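Local coordinates for protein glutathione S-transferase (Xanthomonas axonopodis pv. citri, PDB 6NV6) that probably conjugates glutathione to electrophilic substrates as a theta-class glutathione transferase, at residues 1-6 with 58-63; 18-23 with 196-201; 102-107 with 137-142. All blocks are in the same frame, centred on the assembly; numbering follows the deposited sequence.

Contact 1. Residues 1-6 with 58-63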
ATOM      1  N   MET A   1      23.224  -8.631  13.250  1.00 67.20           N
ATOM      2  CA  MET A   1      21.893  -8.397  12.699  1.00 69.64           C
ATOM      3  C   MET A   1      21.820  -7.031  12.019  1.00 70.43           C
ATOM      4  O   MET A   1      22.471  -6.087  12.472  1.00 62.95           O
ATOM      5  CB  MET A   1      20.834  -8.502  13.801  1.00 70.74           C
ATOM      6  CG  MET A   1      20.460  -9.930  14.190  1.00 72.47           C
ATOM      7  SD  MET A   1      19.744 -10.908  12.848  1.00 82.34           S
ATOM      8  CE  MET A   1      21.139 -11.904  12.316  1.00 74.02           C
ATOM      9  N   PRO A   2      21.037  -6.943  10.936  1.00 69.89           N
ATOM     10  CA  PRO A   2      20.940  -5.687  10.178  1.00 57.32           C
ATOM     11  C   PRO A   2      20.483  -4.513  11.032  1.00 59.87           C
ATOM     12  O   PRO A   2      19.719  -4.660  11.991  1.00 53.84           O
ATOM     13  CB  PRO A   2      19.910  -6.010   9.094  1.00 57.29           C
ATOM     14  CG  PRO A   2      19.965  -7.487   8.944  1.00 57.82           C
ATOM     15  CD  PRO A   2      20.290  -8.039  10.294  1.00 59.73           C
ATOM     16  N   ALA A   3      20.962  -3.325  10.656  1.00 58.75           N
ATOM     17  CA  ALA A   3      20.594  -2.115  11.383  1.00 58.77           C
ATOM     18  C   ALA A   3      19.100  -1.832  11.311  1.00 55.66           C
ATOM     19  O   ALA A   3      18.551  -1.187  12.212  1.00 56.63           O
ATOM     20  CB  ALA A   3      21.374  -0.917  10.839  1.00 52.96           C
ATOM     21  N   ILE A   4      18.430  -2.283  10.251  1.00 48.79           N
ATOM     22  CA  ILE A   4      17.027  -1.968  10.018  1.00 45.38           C
ATOM     23  C   ILE A   4      16.182  -3.143  10.474  1.00 48.10           C
ATOM     24  O   ILE A   4      16.390  -4.274  10.019  1.00 51.81           O
ATOM     25  CB  ILE A   4      16.757  -1.653   8.539  1.00 48.87           C
ATOM     26  CG1 ILE A   4      17.300  -0.270   8.174  1.00 36.45           C
ATOM     27  CG2 ILE A   4      15.263  -1.729   8.241  1.00 44.97           C
ATOM     28  CD1 ILE A   4      17.429  -0.040   6.682  1.00 35.79           C
ATOM     29  N   THR A   5      15.218  -2.880  11.352  1.00 42.19           N
ATOM     30  CA  THR A   5      14.262  -3.898  11.763  1.00 40.80           C
ATOM     31  C   THR A   5      12.845  -3.364  11.594  1.00 42.46           C
ATOM     32  O   THR A   5      12.564  -2.205  11.919  1.00 36.10           O
ATOM     33  CB  THR A   5      14.511  -4.324  13.212  1.00 39.83           C
ATOM     34  OG1 THR A   5      15.882  -4.717  13.348  1.00 48.86           O
ATOM     35  CG2 THR A   5      13.618  -5.483  13.614  1.00 36.65           C
ATOM     36  N   ILE A   6      11.956  -4.217  11.087  1.00 38.89           N
ATOM     37  CA  ILE A   6      10.556  -3.869  10.858  1.00 36.70           C
ATOM     38  C   ILE A   6       9.692  -4.908  11.572  1.00 34.56           C
ATOM     39  O   ILE A   6       9.628  -6.064  11.143  1.00 37.32           O
ATOM     40  CB  ILE A   6      10.220  -3.806   9.359  1.00 26.88           C
ATOM     41  CG1 ILE A   6      11.039  -2.707   8.675  1.00 30.39           C
ATOM     42  CG2 ILE A   6       8.737  -3.596   9.147  1.00 25.81           C
ATOM     43  CD1 ILE A   6      10.915  -2.678   7.142  1.00 28.39           C
ATOM     44  N   LEU A  58       9.297   0.641  12.629  1.00 42.68           N
ATOM     45  CA  LEU A  58      10.616   0.674  12.020  1.00 36.99           C
ATOM     46  C   LEU A  58      11.636   1.083  13.066  1.00 44.98           C
ATOM     47  O   LEU A  58      11.377   1.971  13.880  1.00 39.83           O
ATOM     48  CB  LEU A  58      10.669   1.646  10.844  1.00 34.06           C
ATOM     49  CG  LEU A  58      11.895   1.640   9.911  1.00 37.14           C
ATOM     50  CD1 LEU A  58      12.977   2.586  10.367  1.00 44.52           C
ATOM     51  CD2 LEU A  58      12.496   0.264   9.752  1.00 40.13           C
ATOM     52  N   GLN A  59      12.790   0.418  13.049  1.00 50.09           N
ATOM     53  CA  GLN A  59      13.957   0.837  13.813  1.00 49.70           C
ATOM     54  C   GLN A  59      15.166   0.791  12.894  1.00 48.13           C
ATOM     55  O   GLN A  59      15.442  -0.239  12.271  1.00 47.19           O
ATOM     56  CB  GLN A  59      14.194  -0.049  15.036  1.00 56.98           C
ATOM     57  CG  GLN A  59      15.442   0.339  15.822  1.00 67.88           C
ATOM     58  CD  GLN A  59      15.538  -0.354  17.172  1.00 81.07           C
ATOM     59  OE1 GLN A  59      14.600  -1.030  17.608  1.00 81.17           O
ATOM     60  NE2 GLN A  59      16.681  -0.191  17.842  1.00 81.31           N
ATOM     61  N   ASP A  60      15.872   1.908  12.803  1.00 47.76           N
ATOM     62  CA  ASP A  60      17.096   1.998  12.010  1.00 51.05           C
ATOM     63  C   ASP A  60      18.069   2.827  12.841  1.00 58.45           C
ATOM     64  O   ASP A  60      17.997   4.062  12.844  1.00 52.73           O
ATOM     65  CB  ASP A  60      16.851   2.629  10.645  1.00 45.85           C
ATOM     66  CG  ASP A  60      18.136   2.804   9.850  1.00 48.56           C
ATOM     67  OD1 ASP A  60      19.167   2.217  10.242  1.00 50.87           O
ATOM     68  OD2 ASP A  60      18.119   3.531   8.835  1.00 44.61           O
ATOM     69  N   GLY A  61      18.981   2.143  13.525  1.00 52.47           N
ATOM     70  CA  GLY A  61      19.833   2.824  14.483  1.00 52.88           C
ATOM     71  C   GLY A  61      19.005   3.444  15.592  1.00 52.37           C
ATOM     72  O   GLY A  61      18.181   2.779  16.237  1.00 55.11           O
ATOM     73  N   ALA A  62      19.206   4.740  15.814  1.00 53.35           N
ATOM     74  CA  ALA A  62      18.495   5.455  16.866  1.00 56.72           C
ATOM     75  C   ALA A  62      17.054   5.795  16.500  1.00 61.73           C
ATOM     76  O   ALA A  62      16.277   6.163  17.391  1.00 62.83           O
ATOM     77  CB  ALA A  62      19.242   6.743  17.214  1.00 56.74           C
ATOM     78  N   LEU A  63      16.687   5.686  15.226  1.00 60.17           N
ATOM     79  CA  LEU A  63      15.371   6.103  14.763  1.00 49.79           C
ATOM     80  C   LEU A  63      14.328   5.032  15.044  1.00 47.38           C
ATOM     81  O   LEU A  63      14.583   3.838  14.875  1.00 46.06           O
ATOM     82  CB  LEU A  63      15.415   6.400  13.264  1.00 51.43           C
ATOM     83  CG  LEU A  63      14.169   6.994  12.610  1.00 48.03           C
ATOM     84  CD1 LEU A  63      13.721   8.238  13.359  1.00 53.98           C
ATOM     85  CD2 LEU A  63      14.448   7.310  11.150  1.00 46.83           C
TER
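Leu58 turns one methyl, CD2, to two isoleucines of the neighbouring strand. CD2 lies 3.5 Å from CG1 of Ile6 and 3.7 Å from CG2 of Ile4. Leu58 has CG anti to its backbone N (chi1 -169°), and with chi2 at -90° CD2 is brought back over the partner strand, close to the backbone O of Thr5 as well. In Ile4 and Ile6 the CG1 branch stands beside the backbone N and CG2 lies opposite it. In Ile4, CG2 faces Leu58 and CG1 faces Asp60. The carboxylate of Asp60 turns its flat face to CG1 of Ile4, with the Asp60 CG 3.6 Å away. Asp60 OD2 is hydrogen-bonded to Tyr74 OH of helix 68-79.

The two strands are antiparallel neighbours in the mixed sheet of the thioredoxin-like N-terminal domain, where strand 4-7 lies between 29-32 and 57-60. Thr5 and Gln59 form the hydrogen-bonded pair. Thr5 N meets Gln59 O at 2.8 Å, in the carbonyl plane, and Gln59 N returns a bond of 2.9 Å to Thr5 O. Ile4 with Asp60 and Ile6 with Leu58 are non-hydrogen-bonded pairs. Their side chains lie on the face covered by helices: Leu75 of helix 68-79 packs on Ile4, and Leu19 of helix 13-25 on Ile6. Thr5 and Gln59 put theirs on the other face, where the Gln59 chain runs out extended. Beyond Asp60 the chain reverses in a type II' turn, with Gly61 at positive phi (61°), and enters strand 63-65.

Contact 2. Residues 18-23 with 196-201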
ATOM      1  N   ALA A  18       5.869  -1.040   4.165  1.00 29.37           N
ATOM      2  CA  ALA A  18       7.236  -0.898   4.632  1.00 29.79           C
ATOM      3  C   ALA A  18       8.135  -1.987   4.061  1.00 28.96           C
ATOM      4  O   ALA A  18       9.258  -1.698   3.636  1.00 24.77           O
ATOM      5  CB  ALA A  18       7.258  -0.918   6.160  1.00 31.63           C
ATOM      6  N   LEU A  19       7.651  -3.239   4.032  1.00 29.42           N
ATOM      7  CA  LEU A  19       8.447  -4.336   3.481  1.00 30.10           C
ATOM      8  C   LEU A  19       8.750  -4.092   2.017  1.00 29.90           C
ATOM      9  O   LEU A  19       9.893  -4.257   1.571  1.00 28.70           O
ATOM     10  CB  LEU A  19       7.718  -5.668   3.649  1.00 27.40           C
ATOM     11  CG  LEU A  19       7.431  -5.941   5.120  1.00 33.76           C
ATOM     12  CD1 LEU A  19       6.484  -7.106   5.322  1.00 31.08           C
ATOM     13  CD2 LEU A  19       8.737  -6.134   5.876  1.00 29.46           C
ATOM     14  N   TRP A  20       7.743  -3.661   1.264  1.00 28.47           N
ATOM     15  CA  TRP A  20       7.951  -3.370  -0.146  1.00 36.59           C
ATOM     16  C   TRP A  20       8.997  -2.269  -0.331  1.00 33.31           C
ATOM     17  O   TRP A  20       9.883  -2.378  -1.190  1.00 28.81           O
ATOM     18  CB  TRP A  20       6.610  -2.985  -0.771  1.00 31.81           C
ATOM     19  CG  TRP A  20       6.669  -2.643  -2.217  1.00 31.46           C
ATOM     20  CD1 TRP A  20       7.680  -2.912  -3.091  1.00 24.16           C
ATOM     21  CD2 TRP A  20       5.661  -1.958  -2.963  1.00 30.76           C
ATOM     22  NE1 TRP A  20       7.364  -2.433  -4.330  1.00 27.23           N
ATOM     23  CE2 TRP A  20       6.122  -1.852  -4.283  1.00 31.70           C
ATOM     24  CE3 TRP A  20       4.406  -1.430  -2.642  1.00 30.89           C
ATOM     25  CZ2 TRP A  20       5.369  -1.229  -5.295  1.00 35.12           C
ATOM     26  CZ3 TRP A  20       3.655  -0.822  -3.645  1.00 28.42           C
ATOM     27  CH2 TRP A  20       4.139  -0.721  -4.950  1.00 26.39           C
ATOM     28  N   CYS A  21       8.913  -1.202   0.466  1.00 29.82           N
ATOM     29  CA  CYS A  21       9.891  -0.123   0.369  1.00 33.23           C
ATOM     30  C   CYS A  21      11.295  -0.598   0.733  1.00 30.58           C
ATOM     31  O   CYS A  21      12.267  -0.320   0.014  1.00 27.53           O
ATOM     32  CB  CYS A  21       9.464   1.039   1.258  1.00 27.81           C
ATOM     33  SG  CYS A  21      10.362   2.525   0.868  1.00 40.54           S
ATOM     34  N   ALA A  22      11.419  -1.302   1.858  1.00 27.32           N
ATOM     35  CA  ALA A  22      12.688  -1.934   2.187  1.00 29.81           C
ATOM     36  C   ALA A  22      13.221  -2.719   0.994  1.00 32.50           C
ATOM     37  O   ALA A  22      14.356  -2.505   0.548  1.00 34.90           O
ATOM     38  CB  ALA A  22      12.513  -2.844   3.397  1.00 27.45           C
ATOM     39  N   GLU A  23      12.385  -3.604   0.441  1.00 30.59           N
ATOM     40  CA  GLU A  23      12.802  -4.444  -0.676  1.00 30.97           C
ATOM     41  C   GLU A  23      13.228  -3.610  -1.881  1.00 30.39           C
ATOM     42  O   GLU A  23      14.260  -3.886  -2.498  1.00 36.46           O
ATOM     43  CB  GLU A  23      11.678  -5.408  -1.044  1.00 33.12           C
ATOM     44  CG  GLU A  23      11.450  -6.492  -0.008  1.00 36.32           C
ATOM     45  CD  GLU A  23      12.430  -7.650  -0.142  1.00 49.96           C
ATOM     46  OE1 GLU A  23      12.840  -7.951  -1.289  1.00 48.94           O
ATOM     47  OE2 GLU A  23      12.796  -8.251   0.899  1.00 48.78           O
ATOM     48  N   PRO A 196       9.882  -7.376  -8.631  1.00 39.95           N
ATOM     49  CA  PRO A 196      10.175  -8.374  -7.583  1.00 43.52           C
ATOM     50  C   PRO A 196       9.963  -7.844  -6.179  1.00 34.05           C
ATOM     51  O   PRO A 196       9.417  -8.567  -5.335  1.00 34.60           O
ATOM     52  CB  PRO A 196      11.651  -8.740  -7.836  1.00 31.09           C
ATOM     53  CG  PRO A 196      11.897  -8.375  -9.251  1.00 29.75           C
ATOM     54  CD  PRO A 196      11.019  -7.188  -9.552  1.00 34.04           C
ATOM     55  N   ALA A 197      10.368  -6.593  -5.913  1.00 30.41           N
ATOM     56  CA  ALA A 197      10.170  -6.016  -4.587  1.00 28.81           C
ATOM     57  C   ALA A 197       8.701  -6.020  -4.204  1.00 32.03           C
ATOM     58  O   ALA A 197       8.361  -6.219  -3.031  1.00 35.95           O
ATOM     59  CB  ALA A 197      10.733  -4.598  -4.526  1.00 25.15           C
ATOM     60  N   TYR A 198       7.817  -5.836  -5.185  1.00 25.28           N
ATOM     61  CA  TYR A 198       6.388  -5.909  -4.918  1.00 29.77           C
ATOM     62  C   TYR A 198       5.941  -7.347  -4.668  1.00 32.73           C
ATOM     63  O   TYR A 198       5.091  -7.601  -3.805  1.00 30.69           O
ATOM     64  CB  TYR A 198       5.630  -5.294  -6.086  1.00 29.45           C
ATOM     65  CG  TYR A 198       4.138  -5.189  -5.891  1.00 30.73           C
ATOM     66  CD1 TYR A 198       3.586  -4.130  -5.172  1.00 27.97           C
ATOM     67  CD2 TYR A 198       3.282  -6.122  -6.462  1.00 23.93           C
ATOM     68  CE1 TYR A 198       2.223  -4.012  -5.015  1.00 26.27           C
ATOM     69  CE2 TYR A 198       1.917  -6.017  -6.303  1.00 30.73           C
ATOM     70  CZ  TYR A 198       1.388  -4.959  -5.581  1.00 31.32           C
ATOM     71  OH  TYR A 198       0.018  -4.851  -5.423  1.00 29.44           O
ATOM     72  N   GLN A 199       6.503  -8.302  -5.413  1.00 32.52           N
ATOM     73  CA  GLN A 199       6.152  -9.704  -5.207  1.00 44.48           C
ATOM     74  C   GLN A 199       6.564 -10.180  -3.819  1.00 36.82           C
ATOM     75  O   GLN A 199       5.812 -10.899  -3.149  1.00 34.26           O
ATOM     76  CB  GLN A 199       6.820 -10.572  -6.273  1.00 40.59           C
ATOM     77  CG  GLN A 199       6.311 -10.368  -7.680  1.00 37.50           C
ATOM     78  CD  GLN A 199       7.300 -10.878  -8.700  1.00 40.74           C
ATOM     79  OE1 GLN A 199       8.239 -11.590  -8.352  1.00 48.48           O
ATOM     80  NE2 GLN A 199       7.104 -10.515  -9.964  1.00 38.98           N
ATOM     81  N   ARG A 200       7.762  -9.801  -3.376  1.00 38.17           N
ATOM     82  CA  ARG A 200       8.240 -10.253  -2.075  1.00 47.39           C
ATOM     83  C   ARG A 200       7.683  -9.409  -0.935  1.00 42.26           C
ATOM     84  O   ARG A 200       7.458  -9.924   0.167  1.00 37.74           O
ATOM     85  CB  ARG A 200       9.766 -10.232  -2.049  1.00 49.68           C
ATOM     86  CG  ARG A 200      10.411 -11.191  -3.028  1.00 56.34           C
ATOM     87  CD  ARG A 200      11.923 -11.132  -2.909  1.00 53.59           C
ATOM     88  NE  ARG A 200      12.396  -9.765  -3.093  1.00 61.27           N
ATOM     89  CZ  ARG A 200      12.959  -9.315  -4.210  1.00 65.79           C
ATOM     90  NH1 ARG A 200      13.236  -8.020  -4.350  1.00 58.85           N
ATOM     91  NH2 ARG A 200      13.165 -10.154  -5.220  1.00 57.79           N
ATOM     92  N   GLY A 201       7.462  -8.118  -1.173  1.00 38.31           N
ATOM     93  CA  GLY A 201       7.032  -7.231  -0.111  1.00 34.47           C
ATOM     94  C   GLY A 201       5.537  -7.169   0.119  1.00 38.65           C
ATOM     95  O   GLY A 201       5.099  -6.974   1.255  1.00 37.07           O
TER
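Trp20 and Tyr198 meet in a T-shaped stack where helix 13-25 of the thioredoxin-like domain packs against the short C-terminal helix 196-201. The axes of the two short segments approach to 8.0 Å and run roughly antiparallel, at 142°.

The aromatic part is buried. The edge of Tyr198 points at the face of the Trp20 six-membered ring, with planes 74° apart and centroids 4.7 Å apart. Tyr198 CD1 lies over that face, off-centre toward the rim. CA of Tyr198 sits over the five-membered ring of the same indole in a CH-pi contact. A chi1 of 179° swings the indole away from the Trp20 backbone N and across to helix 196-201. Its NE1 is hydrogen-bonded to Glu24, and Tyr198 OH reaches Gly166 O in helix 163-174.

In the apolar packing, CB of Ala197 lies 3.7 Å from CB of Glu23. The backbones come close at Gly201, whose lack of a side chain lets its CA lie 4.0 Å from CA of Trp20.

The charged part lies toward the solvent side. Glu23 and Arg200 form a salt bridge, while the other carboxylate oxygen, OE2, bonds to Tyr29 OH. Arg200 NE donates to Glu23 OE1 at 2.6 Å, tilted out of the carboxylate plane, and NH1 adds a weak bond to that oxygen.

Contact 3. Residues 102-107 with 137-142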
ATOM      1  N   THR A 102      -4.327   7.072   3.122  1.00 27.51           N
ATOM      2  CA  THR A 102      -4.644   7.043   4.542  1.00 34.25           C
ATOM      3  C   THR A 102      -5.917   7.827   4.849  1.00 30.39           C
ATOM      4  O   THR A 102      -6.815   7.325   5.532  1.00 36.11           O
ATOM      5  CB  THR A 102      -3.462   7.585   5.341  1.00 34.47           C
ATOM      6  OG1 THR A 102      -2.311   6.760   5.099  1.00 37.00           O
ATOM      7  CG2 THR A 102      -3.796   7.601   6.826  1.00 28.45           C
ATOM      8  N   SER A 103      -6.018   9.058   4.343  1.00 28.47           N
ATOM      9  CA  SER A 103      -7.098   9.936   4.768  1.00 28.18           C
ATOM     10  C   SER A 103      -8.460   9.480   4.253  1.00 37.46           C
ATOM     11  O   SER A 103      -9.482   9.748   4.900  1.00 43.16           O
ATOM     12  CB  SER A 103      -6.807  11.367   4.315  1.00 28.74           C
ATOM     13  OG  SER A 103      -7.260  11.598   2.995  1.00 29.22           O
ATOM     14  N   THR A 104      -8.509   8.805   3.104  1.00 33.52           N
ATOM     15  CA  THR A 104      -9.789   8.629   2.429  1.00 34.00           C
ATOM     16  C   THR A 104     -10.102   7.174   2.096  1.00 36.28           C
ATOM     17  O   THR A 104     -11.259   6.757   2.172  1.00 35.28           O
ATOM     18  CB  THR A 104      -9.812   9.476   1.146  1.00 38.38           C
ATOM     19  OG1 THR A 104      -9.614  10.855   1.482  1.00 39.63           O
ATOM     20  CG2 THR A 104     -11.137   9.333   0.414  1.00 31.71           C
ATOM     21  N   PHE A 105      -9.101   6.379   1.733  1.00 37.44           N
ATOM     22  CA  PHE A 105      -9.403   5.044   1.242  1.00 33.04           C
ATOM     23  C   PHE A 105      -9.297   3.966   2.310  1.00 35.70           C
ATOM     24  O   PHE A 105     -10.139   3.060   2.355  1.00 36.51           O
ATOM     25  CB  PHE A 105      -8.480   4.690   0.075  1.00 29.44           C
ATOM     26  CG  PHE A 105      -8.677   3.296  -0.439  1.00 29.39           C
ATOM     27  CD1 PHE A 105      -9.797   2.978  -1.177  1.00 28.51           C
ATOM     28  CD2 PHE A 105      -7.751   2.295  -0.159  1.00 34.17           C
ATOM     29  CE1 PHE A 105      -9.991   1.688  -1.644  1.00 37.99           C
ATOM     30  CE2 PHE A 105      -7.932   0.990  -0.629  1.00 31.85           C
ATOM     31  CZ  PHE A 105      -9.057   0.687  -1.371  1.00 33.00           C
ATOM     32  N   ALA A 106      -8.287   4.044   3.176  1.00 31.41           N
ATOM     33  CA  ALA A 106      -7.948   2.906   4.027  1.00 33.49           C
ATOM     34  C   ALA A 106      -9.084   2.546   4.986  1.00 43.68           C
ATOM     35  O   ALA A 106      -9.360   1.359   5.211  1.00 41.75           O
ATOM     36  CB  ALA A 106      -6.660   3.207   4.791  1.00 33.06           C
ATOM     37  N   GLY A 107      -9.765   3.552   5.544  1.00 36.47           N
ATOM     38  CA  GLY A 107     -10.780   3.273   6.547  1.00 33.33           C
ATOM     39  C   GLY A 107     -11.932   2.458   5.992  1.00 43.95           C
ATOM     40  O   GLY A 107     -12.280   1.402   6.533  1.00 47.79           O
ATOM     41  N   GLY A 137     -15.186   1.293  -4.263  1.00 46.23           N
ATOM     42  CA  GLY A 137     -15.138   1.323  -5.715  1.00 49.19           C
ATOM     43  C   GLY A 137     -15.123   2.728  -6.289  1.00 47.25           C
ATOM     44  O   GLY A 137     -14.336   3.037  -7.189  1.00 44.62           O
ATOM     45  N   GLU A 138     -15.999   3.601  -5.786  1.00 46.38           N
ATOM     46  CA  GLU A 138     -16.065   4.933  -6.378  1.00 52.75           C
ATOM     47  C   GLU A 138     -14.914   5.808  -5.912  1.00 45.64           C
ATOM     48  O   GLU A 138     -14.512   6.727  -6.632  1.00 49.10           O
ATOM     49  CB  GLU A 138     -17.406   5.612  -6.082  1.00 65.13           C
ATOM     50  CG  GLU A 138     -18.606   5.052  -6.896  1.00 88.93           C
ATOM     51  CD  GLU A 138     -18.254   4.604  -8.339  1.00 99.38           C
ATOM     52  OE1 GLU A 138     -17.977   5.478  -9.189  1.00 97.65           O
ATOM     53  OE2 GLU A 138     -18.284   3.379  -8.633  1.00 96.39           O
ATOM     54  N   LEU A 139     -14.364   5.536  -4.733  1.00 45.34           N
ATOM     55  CA  LEU A 139     -13.104   6.166  -4.361  1.00 38.86           C
ATOM     56  C   LEU A 139     -11.993   5.737  -5.307  1.00 42.14           C
ATOM     57  O   LEU A 139     -11.265   6.576  -5.854  1.00 35.94           O
ATOM     58  CB  LEU A 139     -12.744   5.818  -2.918  1.00 42.70           C
ATOM     59  CG  LEU A 139     -13.581   6.537  -1.847  1.00 46.28           C
ATOM     60  CD1 LEU A 139     -13.266   6.023  -0.440  1.00 33.92           C
ATOM     61  CD2 LEU A 139     -13.389   8.043  -1.953  1.00 32.73           C
ATOM     62  N   LEU A 140     -11.858   4.424  -5.524  1.00 37.07           N
ATOM     63  CA  LEU A 140     -10.834   3.936  -6.440  1.00 38.47           C
ATOM     64  C   LEU A 140     -10.994   4.517  -7.843  1.00 40.18           C
ATOM     65  O   LEU A 140      -9.996   4.705  -8.555  1.00 30.53           O
ATOM     66  CB  LEU A 140     -10.864   2.412  -6.482  1.00 32.79           C
ATOM     67  CG  LEU A 140     -10.199   1.825  -5.239  1.00 38.75           C
ATOM     68  CD1 LEU A 140     -10.200   0.302  -5.282  1.00 30.62           C
ATOM     69  CD2 LEU A 140      -8.782   2.401  -5.103  1.00 23.80           C
ATOM     70  N   ALA A 141     -12.235   4.807  -8.255  1.00 37.66           N
ATOM     71  CA  ALA A 141     -12.464   5.444  -9.547  1.00 36.83           C
ATOM     72  C   ALA A 141     -11.678   6.744  -9.687  1.00 35.54           C
ATOM     73  O   ALA A 141     -11.274   7.111 -10.798  1.00 37.10           O
ATOM     74  CB  ALA A 141     -13.958   5.703  -9.734  1.00 36.13           C
ATOM     75  N   ARG A 142     -11.431   7.438  -8.574  1.00 32.62           N
ATOM     76  CA  ARG A 142     -10.618   8.649  -8.628  1.00 37.65           C
ATOM     77  C   ARG A 142      -9.166   8.319  -8.964  1.00 35.24           C
ATOM     78  O   ARG A 142      -8.545   8.984  -9.805  1.00 33.94           O
ATOM     79  CB  ARG A 142     -10.715   9.405  -7.303  1.00 41.51           C
ATOM     80  CG  ARG A 142     -12.046  10.128  -7.073  1.00 45.48           C
ATOM     81  CD  ARG A 142     -12.206  10.505  -5.605  1.00 46.67           C
ATOM     82  NE  ARG A 142     -13.601  10.711  -5.212  1.00 60.54           N
ATOM     83  CZ  ARG A 142     -13.999  10.980  -3.968  1.00 55.38           C
ATOM     84  NH1 ARG A 142     -13.115  11.083  -2.986  1.00 53.75           N
ATOM     85  NH2 ARG A 142     -15.285  11.153  -3.704  1.00 59.06           N
TER
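Phe105, Leu139 and Leu140 make the buried part of this contact. CE1 of the ring lies 3.6 Å from CG of Leu140, and the two side chains slant across each other. The CD2 methyl of Leu140 also makes an off-centre CH-pi contact, 4.2 Å from the centroid of the Phe105 ring. Phe105 reaches helix 126-146 because its chi1 of 177° turns the ring away from its own backbone N. Leu139 CB comes to the ring edge near its plane, but more loosely, 4.4 Å from Phe105 CD1. Leu139 packs closely on Thr104 instead. Its CD2 is 3.5 Å from Thr104 CG2, while its CD1 touches the Thr104 carbonyl oxygen.

Both helices belong to the all-helical C-terminal domain of the glutathione transferase fold. The segment axes run at 140° and come no closer than 10.2 Å, so side chains bridge the gap. Helix 163-174 adds Leu165 against Phe105 and Ile169 against Leu140. The ring of Phe109 meets that of Phe105 at about 20°.

Toward the solvent the contact thins out. OG1 of Thr104 pairs with Ser103 OG. The exposed Arg142 rests one face of its guanidinium, off-centre, on CD2 of Leu139 of its own helix. Its NH1 comes only to 4.3 Å from Thr104 CG2.

Contacts 1 and 2 are neighbours, with centres 16 Å apart. They touch where Ile6 of strand 4-7 packs on Ala18, Leu19 and Ala22 of helix 13-25, the next element in the chain. Contact 3 is separate. Its nearest atoms are about 15 Å from contact 1 and about 11 Å from contact 2, across the centre of the chain. Contact 1 is partly buried and relies on backbone bonds within the N-terminal sheet. Contact 2 is mostly buried and joins that domain to the C-terminal end by an aromatic pair and a salt bridge. Contact 3, also largely buried, joins two helices of the C-terminal domain by apolar packing.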